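Local coordinates for beta-hydroxyacyl-(Acyl-carrier-protein) dehydratase FabA/FabZ (Xenorhabdus doucetiae, PDB 6QSR), which probably acts as a hotdog-fold dehydratase (lyase), as part of a dehydratase heterocomplex in aryl polyene pigment biosynthesis, at residues 81-86 / 127-132; 106-111 / 157-162. All coordinates share one frame; numbering follows the deposited sequence.

Contact 1. Residues 81-86 / 127-132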
ATOM      1  N   GLU B  81      -1.962  -1.990   2.110  1.00 20.13           N
ATOM      2  CA  GLU B  81      -0.776  -1.802   2.950  1.00 19.70           C
ATOM      3  C   GLU B  81      -0.852  -2.619   4.240  1.00 19.32           C
ATOM      4  O   GLU B  81       0.159  -3.140   4.692  1.00 21.50           O
ATOM      5  CB  GLU B  81      -0.555  -0.322   3.290  1.00 19.84           C
ATOM      6  CG  GLU B  81       0.731  -0.014   4.071  1.00 24.72           C
ATOM      7  CD  GLU B  81       2.016  -0.370   3.331  1.00 28.55           C
ATOM      8  OE1 GLU B  81       1.979  -0.553   2.097  1.00 34.80           O
ATOM      9  OE2 GLU B  81       3.081  -0.465   3.980  1.00 25.15           O
ATOM     10  N   MET B  82      -2.032  -2.707   4.845  1.00 19.23           N
ATOM     11  CA  MET B  82      -2.211  -3.568   6.007  1.00 19.32           C
ATOM     12  C   MET B  82      -2.005  -5.052   5.614  1.00 18.32           C
ATOM     13  O   MET B  82      -1.313  -5.791   6.309  1.00 17.30           O
ATOM     14  CB  MET B  82      -3.570  -3.323   6.668  1.00 20.34           C
ATOM     15  CG  MET B  82      -3.712  -1.935   7.309  1.00 20.47           C
ATOM     16  SD  MET B  82      -5.302  -1.700   8.136  1.00 22.30           S
ATOM     17  CE  MET B  82      -6.345  -1.482   6.703  1.00 19.94           C
ATOM     18  N   MET B  83      -2.560  -5.464   4.474  1.00 18.98           N
ATOM     19  CA  MET B  83      -2.355  -6.832   3.958  1.00 20.83           C
ATOM     20  C   MET B  83      -0.900  -7.119   3.590  1.00 20.41           C
ATOM     21  O   MET B  83      -0.377  -8.205   3.892  1.00 21.35           O
ATOM     22  CB  MET B  83      -3.277  -7.099   2.770  1.00 23.15           C
ATOM     23  CG  MET B  83      -4.720  -7.316   3.183  1.00 25.66           C
ATOM     24  SD  MET B  83      -5.798  -7.646   1.771  1.00 34.11           S
ATOM     25  CE  MET B  83      -6.284  -5.997   1.329  1.00 33.52           C
ATOM     26  N   ALA B  84      -0.248  -6.140   2.967  1.00 19.45           N
ATOM     27  CA  ALA B  84       1.163  -6.248   2.607  1.00 18.99           C
ATOM     28  C   ALA B  84       2.034  -6.440   3.839  1.00 19.12           C
ATOM     29  O   ALA B  84       2.918  -7.316   3.858  1.00 18.72           O
ATOM     30  CB  ALA B  84       1.613  -5.015   1.838  1.00 19.33           C
ATOM     31  N   GLN B  85       1.770  -5.648   4.872  1.00 18.03           N
ATOM     32  CA  GLN B  85       2.539  -5.748   6.109  1.00 19.45           C
ATOM     33  C   GLN B  85       2.289  -7.049   6.856  1.00 18.52           C
ATOM     34  O   GLN B  85       3.211  -7.574   7.461  1.00 20.11           O
ATOM     35  CB  GLN B  85       2.322  -4.530   7.006  1.00 18.95           C
ATOM     36  CG  GLN B  85       3.048  -3.314   6.463  1.00 21.09           C
ATOM     37  CD  GLN B  85       3.006  -2.111   7.378  1.00 20.85           C
ATOM     38  OE1 GLN B  85       2.838  -2.236   8.594  1.00 22.48           O
ATOM     39  NE2 GLN B  85       3.168  -0.933   6.797  1.00 21.49           N
ATOM     40  N   ALA B  86       1.070  -7.587   6.781  1.00 17.75           N
ATOM     41  CA  ALA B  86       0.790  -8.905   7.345  1.00 18.19           C
ATOM     42  C   ALA B  86       1.648  -9.987   6.687  1.00 18.29           C
ATOM     43  O   ALA B  86       2.161 -10.868   7.374  1.00 18.65           O
ATOM     44  CB  ALA B  86      -0.691  -9.253   7.219  1.00 16.64           C
ATOM     45  N   LEU B 127      -9.659  -4.211  13.335  1.00 18.94           N
ATOM     46  CA  LEU B 127      -9.487  -4.887  12.049  1.00 19.05           C
ATOM     47  C   LEU B 127      -8.621  -6.141  12.167  1.00 17.96           C
ATOM     48  O   LEU B 127      -7.518  -6.089  12.705  1.00 19.62           O
ATOM     49  CB  LEU B 127      -8.879  -3.910  11.026  1.00 18.70           C
ATOM     50  CG  LEU B 127      -9.755  -2.690  10.705  1.00 18.46           C
ATOM     51  CD1 LEU B 127      -9.095  -1.868   9.619  1.00 20.15           C
ATOM     52  CD2 LEU B 127     -11.167  -3.092  10.282  1.00 19.46           C
ATOM     53  N   ASP B 128      -9.131  -7.259  11.662  1.00 17.90           N
ATOM     54  CA  ASP B 128      -8.375  -8.521  11.598  1.00 19.34           C
ATOM     55  C   ASP B 128      -7.874  -8.722  10.182  1.00 18.90           C
ATOM     56  O   ASP B 128      -8.673  -8.833   9.249  1.00 19.72           O
ATOM     57  CB  ASP B 128      -9.242  -9.710  12.020  1.00 21.97           C
ATOM     58  CG  ASP B 128      -9.531  -9.711  13.506  1.00 23.62           C
ATOM     59  OD1 ASP B 128      -8.567  -9.687  14.302  1.00 23.51           O
ATOM     60  OD2 ASP B 128     -10.725  -9.727  13.878  1.00 25.51           O
ATOM     61  N   ILE B 129      -6.551  -8.755  10.024  1.00 18.40           N
ATOM     62  CA  ILE B 129      -5.934  -8.960   8.720  1.00 18.55           C
ATOM     63  C   ILE B 129      -5.409 -10.402   8.657  1.00 18.99           C
ATOM     64  O   ILE B 129      -4.502 -10.773   9.401  1.00 19.72           O
ATOM     65  CB  ILE B 129      -4.827  -7.920   8.453  1.00 19.78           C
ATOM     66  CG1 ILE B 129      -5.408  -6.492   8.511  1.00 22.27           C
ATOM     67  CG2 ILE B 129      -4.202  -8.138   7.083  1.00 20.34           C
ATOM     68  CD1 ILE B 129      -5.353  -5.846   9.873  1.00 23.80           C
ATOM     69  N   GLN B 130      -6.008 -11.210   7.784  1.00 19.80           N
ATOM     70  CA  GLN B 130      -5.705 -12.651   7.694  1.00 21.80           C
ATOM     71  C   GLN B 130      -5.265 -12.989   6.274  1.00 22.85           C
ATOM     72  O   GLN B 130      -6.058 -12.859   5.335  1.00 25.75           O
ATOM     73  CB  GLN B 130      -6.928 -13.476   8.106  1.00 24.38           C
ATOM     74  CG  GLN B 130      -7.173 -13.472   9.610  1.00 27.87           C
ATOM     75  CD  GLN B 130      -8.376 -14.302  10.031  1.00 33.97           C
ATOM     76  OE1 GLN B 130      -8.282 -15.524  10.190  1.00 41.22           O
ATOM     77  NE2 GLN B 130      -9.510 -13.637  10.238  1.00 32.99           N
ATOM     78  N   MET B 131      -4.000 -13.393   6.121  1.00 23.73           N
ATOM     79  CA  MET B 131      -3.414 -13.729   4.810  1.00 23.08           C
ATOM     80  C   MET B 131      -3.091 -15.232   4.719  1.00 24.28           C
ATOM     81  O   MET B 131      -2.579 -15.819   5.678  1.00 23.60           O
ATOM     82  CB  MET B 131      -2.143 -12.910   4.546  1.00 23.31           C
ATOM     83  CG  MET B 131      -2.275 -11.395   4.737  1.00 25.45           C
ATOM     84  SD  MET B 131      -3.559 -10.690   3.684  1.00 29.08           S
ATOM     85  CE  MET B 131      -2.784 -10.756   2.066  1.00 24.27           C
ATOM     86  N   ASN B 132      -3.395 -15.825   3.562  1.00 21.98           N
ATOM     87  CA  ASN B 132      -3.153 -17.247   3.265  1.00 22.10           C
ATOM     88  C   ASN B 132      -2.114 -17.374   2.154  1.00 23.90           C
ATOM     89  O   ASN B 132      -2.257 -16.764   1.089  1.00 24.05           O
ATOM     90  CB  ASN B 132      -4.438 -17.922   2.778  1.00 21.55           C
ATOM     91  CG  ASN B 132      -5.517 -17.953   3.825  1.00 24.97           C
ATOM     92  OD1 ASN B 132      -5.247 -18.131   5.008  1.00 28.61           O
ATOM     93  ND2 ASN B 132      -6.760 -17.813   3.390  1.00 29.27           N
TER

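Contact 2. Residues 106-111 / 157-162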
ATOM      1  N   GLY B 106      11.235  -4.393   1.887  1.00 30.25           N
ATOM      2  CA  GLY B 106      10.042  -5.106   1.441  1.00 30.87           C
ATOM      3  C   GLY B 106       9.382  -4.305   0.344  1.00 31.53           C
ATOM      4  O   GLY B 106       9.359  -3.075   0.397  1.00 29.45           O
ATOM      5  N   MET B 107       8.858  -4.998  -0.659  1.00 30.19           N
ATOM      6  CA  MET B 107       8.211  -4.338  -1.774  1.00 32.77           C
ATOM      7  C   MET B 107       6.914  -5.027  -2.109  1.00 28.47           C
ATOM      8  O   MET B 107       6.848  -6.255  -2.155  1.00 27.77           O
ATOM      9  CB  MET B 107       9.088  -4.399  -3.013  1.00 42.99           C
ATOM     10  CG  MET B 107      10.413  -3.691  -2.881  1.00 47.59           C
ATOM     11  SD  MET B 107      11.242  -3.822  -4.466  1.00 57.53           S
ATOM     12  CE  MET B 107      11.761  -2.130  -4.654  1.00 58.05           C
ATOM     13  N   LEU B 108       5.898  -4.218  -2.366  1.00 24.96           N
ATOM     14  CA  LEU B 108       4.677  -4.701  -2.954  1.00 24.69           C
ATOM     15  C   LEU B 108       4.848  -4.593  -4.473  1.00 24.57           C
ATOM     16  O   LEU B 108       5.170  -3.514  -4.989  1.00 26.42           O
ATOM     17  CB  LEU B 108       3.511  -3.864  -2.445  1.00 25.40           C
ATOM     18  CG  LEU B 108       2.104  -4.341  -2.786  1.00 26.03           C
ATOM     19  CD1 LEU B 108       1.797  -5.694  -2.174  1.00 27.36           C
ATOM     20  CD2 LEU B 108       1.117  -3.292  -2.311  1.00 25.64           C
ATOM     21  N   LEU B 109       4.691  -5.721  -5.171  1.00 24.09           N
ATOM     22  CA  LEU B 109       4.778  -5.777  -6.641  1.00 23.15           C
ATOM     23  C   LEU B 109       3.414  -5.626  -7.311  1.00 21.69           C
ATOM     24  O   LEU B 109       3.325  -5.178  -8.454  1.00 22.68           O
ATOM     25  CB  LEU B 109       5.355  -7.117  -7.102  1.00 26.51           C
ATOM     26  CG  LEU B 109       6.771  -7.542  -6.720  1.00 32.29           C
ATOM     27  CD1 LEU B 109       7.086  -8.878  -7.389  1.00 34.65           C
ATOM     28  CD2 LEU B 109       7.783  -6.472  -7.112  1.00 31.93           C
ATOM     29  N   GLY B 110       2.357  -6.073  -6.647  1.00 20.29           N
ATOM     30  CA  GLY B 110       1.037  -5.989  -7.250  1.00 19.76           C
ATOM     31  C   GLY B 110      -0.099  -6.457  -6.375  1.00 18.17           C
ATOM     32  O   GLY B 110       0.109  -7.117  -5.349  1.00 18.74           O
ATOM     33  N   GLY B 111      -1.305  -6.095  -6.805  1.00 16.50           N
ATOM     34  CA  GLY B 111      -2.542  -6.489  -6.155  1.00 15.66           C
ATOM     35  C   GLY B 111      -3.604  -6.739  -7.200  1.00 15.84           C
ATOM     36  O   GLY B 111      -3.579  -6.130  -8.277  1.00 18.59           O
ATOM     37  N   GLY B 157      -8.824 -10.012  -1.362  1.00 19.50           N
ATOM     38  CA  GLY B 157      -7.790  -9.638  -2.322  1.00 18.34           C
ATOM     39  C   GLY B 157      -6.665 -10.641  -2.475  1.00 20.35           C
ATOM     40  O   GLY B 157      -6.530 -11.556  -1.652  1.00 20.73           O
ATOM     41  N   ARG B 158      -5.865 -10.463  -3.534  1.00 20.95           N
ATOM     42  CA  ARG B 158      -4.587 -11.163  -3.694  1.00 20.98           C
ATOM     43  C   ARG B 158      -3.466 -10.152  -3.862  1.00 20.33           C
ATOM     44  O   ARG B 158      -3.622  -9.161  -4.589  1.00 20.56           O
ATOM     45  CB  ARG B 158      -4.598 -12.101  -4.896  1.00 24.85           C
ATOM     46  CG  ARG B 158      -5.460 -13.331  -4.703  1.00 28.96           C
ATOM     47  CD  ARG B 158      -5.200 -14.357  -5.794  1.00 32.26           C
ATOM     48  NE  ARG B 158      -6.038 -15.537  -5.616  1.00 36.35           N
ATOM     49  CZ  ARG B 158      -6.066 -16.584  -6.440  1.00 38.87           C
ATOM     50  NH1 ARG B 158      -5.303 -16.612  -7.534  1.00 37.51           N
ATOM     51  NH2 ARG B 158      -6.871 -17.606  -6.168  1.00 43.50           N
ATOM     52  N   LEU B 159      -2.347 -10.409  -3.182  1.00 19.30           N
ATOM     53  CA  LEU B 159      -1.158  -9.555  -3.220  1.00 18.24           C
ATOM     54  C   LEU B 159       0.082 -10.340  -3.639  1.00 19.09           C
ATOM     55  O   LEU B 159       0.230 -11.511  -3.283  1.00 17.70           O
ATOM     56  CB  LEU B 159      -0.891  -8.937  -1.836  1.00 19.34           C
ATOM     57  CG  LEU B 159      -1.595  -7.624  -1.519  1.00 21.29           C
ATOM     58  CD1 LEU B 159      -3.091  -7.851  -1.434  1.00 24.85           C
ATOM     59  CD2 LEU B 159      -1.094  -7.036  -0.214  1.00 20.98           C
ATOM     60  N   ASN B 160       0.977  -9.666  -4.365  1.00 21.52           N
ATOM     61  CA  ASN B 160       2.298 -10.196  -4.700  1.00 23.98           C
ATOM     62  C   ASN B 160       3.371  -9.285  -4.113  1.00 23.17           C
ATOM     63  O   ASN B 160       3.292  -8.062  -4.247  1.00 20.29           O
ATOM     64  CB  ASN B 160       2.463 -10.316  -6.218  1.00 27.62           C
ATOM     65  CG  ASN B 160       1.558 -11.375  -6.819  1.00 31.45           C
ATOM     66  OD1 ASN B 160       1.392 -12.455  -6.262  1.00 35.90           O
ATOM     67  ND2 ASN B 160       0.969 -11.068  -7.963  1.00 37.46           N
ATOM     68  N   THR B 161       4.369  -9.891  -3.472  1.00 24.96           N
ATOM     69  CA  THR B 161       5.427  -9.163  -2.768  1.00 25.87           C
ATOM     70  C   THR B 161       6.815  -9.621  -3.200  1.00 27.22           C
ATOM     71  O   THR B 161       6.968 -10.660  -3.835  1.00 26.59           O
ATOM     72  CB  THR B 161       5.309  -9.372  -1.253  1.00 28.65           C
ATOM     73  OG1 THR B 161       5.221 -10.774  -0.979  1.00 30.11           O
ATOM     74  CG2 THR B 161       4.076  -8.647  -0.706  1.00 31.23           C
ATOM     75  N   TYR B 162       7.817  -8.828  -2.832  1.00 31.26           N
ATOM     76  CA  TYR B 162       9.205  -9.036  -3.248  1.00 35.56           C
ATOM     77  C   TYR B 162      10.100  -8.482  -2.149  1.00 33.91           C
ATOM     78  O   TYR B 162       9.867  -7.378  -1.648  1.00 28.84           O
ATOM     79  CB  TYR B 162       9.419  -8.335  -4.594  1.00 41.38           C
ATOM     80  CG  TYR B 162      10.828  -8.239  -5.169  1.00 47.60           C
ATOM     81  CD1 TYR B 162      11.749  -9.287  -5.066  1.00 48.44           C
ATOM     82  CD2 TYR B 162      11.205  -7.104  -5.897  1.00 51.34           C
ATOM     83  CE1 TYR B 162      13.020  -9.177  -5.629  1.00 49.01           C
ATOM     84  CE2 TYR B 162      12.461  -6.988  -6.464  1.00 53.79           C
ATOM     85  CZ  TYR B 162      13.364  -8.022  -6.336  1.00 54.72           C
ATOM     86  OH  TYR B 162      14.608  -7.875  -6.909  1.00 60.90           O
TER

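Contact 1. Residues 81-86 / 127-132
A86 and M131 meet closely where helix 79-97 lies on strand 126-133. The methyl CB of A86 sits 3.6 Å from CG of M131 and 3.7 Å from CG2 of I129, so it lies between the two side chains. The bend at chi2 (-58°) brings SD of M131 to 3.6 Å from CG of M83; the second bend, at chi3 (-73°), turns CE of M131 toward CB of M83. The two methionine chains cross at about a right angle. I129 points CG2 at the helix backbone, with CG2 of I129 3.8 Å from O of M82. This is the hotdog arrangement: a long helix wrapped by a curved antiparallel sheet. The short axes of 81-86 and 127-132 run 55° apart. No hydrogen bond joins the segments, and the grip is wholly apolar. Packing is looser toward L127, where CE of M82 reaches CD1 of L127 at 4.0 Å. V56 and I147, on the two neighbouring strands, also touch M82. The more open side of the strand carries D128, Q130 and N132. On the helix, Q85 turns the other way; its NE2 donates to OE2 of E81 (2.9 Å) on the anti side of the carboxylate, and its OE1 accepts from N of L40.

Contact 2. Residues 106-111 / 157-162
A classic beta bulge interrupts the antiparallel pairing of strands 107-116 and 152-162 in the hotdog sheet. L109 and G110 both face N160, and their two N-H groups reach O of N160 from the same face of its carbonyl plane. N of L109 lies 2.9 Å from O of N160, and N of G110 lies 3.3 Å from the same oxygen. G110 returns a bond through its O, which accepts from N of N160 along a nearly straight N-H line (174°). Before the bulge, M107 and Y162 form a hydrogen-bonded pair, with N of M107 2.8 Å from O of Y162. The bulge shifts the register by one residue and turns L109 onto Y162. CG of L109 lies 3.5 Å from CB of Y162. L108 goes to the other face with L159 and T161. With chi1 at -171°, L108 sends its CG away from its own backbone N, and this carries CD1 of L108 to 3.7 Å from CD2 of L159. Helix 79-97 covers this side through I80, M83 and I87. G110 and G111 also pair with a strand of the neighbouring AMP-dependent synthetase and ligase chain, so the sheet continues across the interface. The Y162 ring stacks on F140, and its OH is hydrogen-bonded to E168. M107 makes an oblique Met-aromatic contact, with SD of M107 3.6 Å from CD2 of Y162.

In the fold
Contacts 1 and 2 lie about 11 Å apart, centre to centre, on the same curved sheet around helix 79-97. Along the chain their segments alternate: 81-86, 106-111, 127-132, 157-162. Helix 79-97 is followed by strand 107-116, while strand 140-149 bridges strands 126-133 and 152-162. Contact 1 fixes the helix to the sheet near the centre of the chain. Contact 2 lies farther out, toward the sheet edge used by the partner chain. The two touch directly: CD2 of L159 is 3.4 Å from N of A84. L159 and L108 pack against M83 and A84, so the helix directly meets strand 107-116, through which the sheet runs on into the partner chain.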